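Local coordinates for cycloalternan-forming enzyme (Listeria monocytogenes serovar 1/2a, PDB 5F7U), which belongs to glycoside hydrolase family 31 and combines a TIM barrel with several beta-rich domains, including a family 6 carbohydrate-binding module, at residues Gln308-Met311 with Ala312-Glu316. The protein carries 1 engineered substitution. Sequence-based numbering, arbitrary orientation.
Sequences QFQM and ASKVE
Lys314 lays its aliphatic chain across one face of the Gln310 amide. Its CE sits almost directly above the amide carbon, 3.7 Å from Gln310 CD. Lower in the same chain, Lys314 CG lies over the oxygen side, 3.6 Å from Gln310 OE1. The bend at Lys314 chi2 (-62°) turns the lysine back toward the strand and makes this overlap possible. Gln310 runs extended beyond CG, and its amide is also fixed from the side. Gln310 NE2 donates a nearly straight bond (172°) to Gln308 OE1, at 2.8 Å. The acceptor lies close to the plane of the Gln310 amide. A water completes the link: it donates to Gln308 OE1 and accepts from Lys314 NZ, 2.8 Å away. Lys314 NZ also forms a salt bridge with Asp266.

These residues belong to a beta-hairpin of the galactose mutarotase-like region. Strand 307-311 pairs with strand 318-327, and the chain turns into the connecting loop at Met311-Ala312. Ala312 N gives a weak bond to Gln310 O (3.2 Å, 125°), with Met311 at the corner of an inverse gamma turn. Ala312 then takes a left-handed backbone conformation, which sets its CB against the carbonyl of Met311. The Met311 side chain leaves the loop side and packs on Phe250, Phe253, Phe291 and Tyr319. On the other side of the turn, Ser313 OG rests 3.4 Å from Gln310 CB, and its hydrogen-bond partner is Asp266, the same carboxylate that meets Lys314.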
# COMPACT_ATOMS: atom_id res chain seq x y z
N GLN A 308 -18.63 -9.14 -3.94
CA GLN A 308 -18.61 -8.12 -4.98
C GLN A 308 -19.14 -6.81 -4.42
O GLN A 308 -20.25 -6.78 -3.88
CB GLN A 308 -19.43 -8.56 -6.20
CG GLN A 308 -19.32 -7.61 -7.39
CD GLN A 308 -20.29 -7.97 -8.50
OE1 GLN A 308 -21.49 -7.87 -8.34
NE2 GLN A 308 -19.76 -8.40 -9.62
N PHE A 309 -18.34 -5.75 -4.54
CA PHE A 309 -18.75 -4.40 -4.14
C PHE A 309 -19.15 -3.63 -5.38
O PHE A 309 -18.33 -3.37 -6.27
CB PHE A 309 -17.58 -3.69 -3.43
CG PHE A 309 -17.34 -4.18 -2.02
CD1 PHE A 309 -16.52 -5.31 -1.77
CD2 PHE A 309 -17.89 -3.52 -0.94
CE1 PHE A 309 -16.30 -5.76 -0.46
CE2 PHE A 309 -17.66 -3.95 0.38
CZ PHE A 309 -16.88 -5.08 0.62
N GLN A 310 -20.43 -3.29 -5.46
CA GLN A 310 -20.99 -2.59 -6.59
C GLN A 310 -21.01 -1.10 -6.24
O GLN A 310 -21.94 -0.63 -5.57
CB GLN A 310 -22.40 -3.12 -6.87
CG GLN A 310 -22.39 -4.61 -7.20
CD GLN A 310 -23.78 -5.19 -7.32
OE1 GLN A 310 -24.78 -4.51 -7.12
NE2 GLN A 310 -23.85 -6.47 -7.65
N MET A 311 -20.01 -0.35 -6.71
CA MET A 311 -19.83 1.01 -6.18
C MET A 311 -20.43 2.04 -7.12
O MET A 311 -19.72 2.63 -7.95
CB MET A 311 -18.35 1.28 -5.85
CG MET A 311 -17.70 0.21 -4.95
SD MET A 311 -18.61 -0.15 -3.43
CE MET A 311 -18.40 1.39 -2.52
N ALA A 312 -21.75 2.24 -7.02
CA ALA A 312 -22.47 3.13 -7.96
C ALA A 312 -22.25 2.65 -9.41
O ALA A 312 -22.15 3.45 -10.34
CB ALA A 312 -22.06 4.60 -7.77
N SER A 313 -22.19 1.33 -9.56
CA SER A 313 -21.94 0.67 -10.85
C SER A 313 -23.23 0.24 -11.54
O SER A 313 -23.23 -0.07 -12.73
CB SER A 313 -21.07 -0.57 -10.62
OG SER A 313 -21.74 -1.46 -9.74
N LYS A 314 -24.33 0.20 -10.78
CA LYS A 314 -25.64 -0.24 -11.30
C LYS A 314 -26.58 0.95 -11.36
O LYS A 314 -27.11 1.28 -12.42
CB LYS A 314 -26.27 -1.34 -10.43
CG LYS A 314 -25.38 -2.53 -10.09
CD LYS A 314 -24.92 -3.30 -11.32
CE LYS A 314 -24.18 -4.57 -10.90
NZ LYS A 314 -23.48 -5.14 -12.08
N VAL A 315 -26.76 1.58 -10.21
CA VAL A 315 -27.59 2.76 -10.04
C VAL A 315 -26.61 3.83 -9.54
O VAL A 315 -25.74 3.55 -8.72
CB VAL A 315 -28.69 2.49 -8.98
CG1 VAL A 315 -29.56 3.72 -8.76
CG2 VAL A 315 -29.58 1.31 -9.41
N GLU A 316 -26.76 5.06 -10.05
CA GLU A 316 -25.79 6.14 -9.80
C GLU A 316 -25.65 6.54 -8.33
O GLU A 316 -24.60 7.04 -7.93
CB GLU A 316 -26.20 7.38 -10.63
CG GLU A 316 -25.14 8.48 -10.76
CD GLU A 316 -25.18 9.54 -9.65
OE1 GLU A 316 -26.25 9.80 -9.04
OE2 GLU A 316 -24.11 10.13 -9.37
O HOH W 1 -22.85 -7.68 -11.01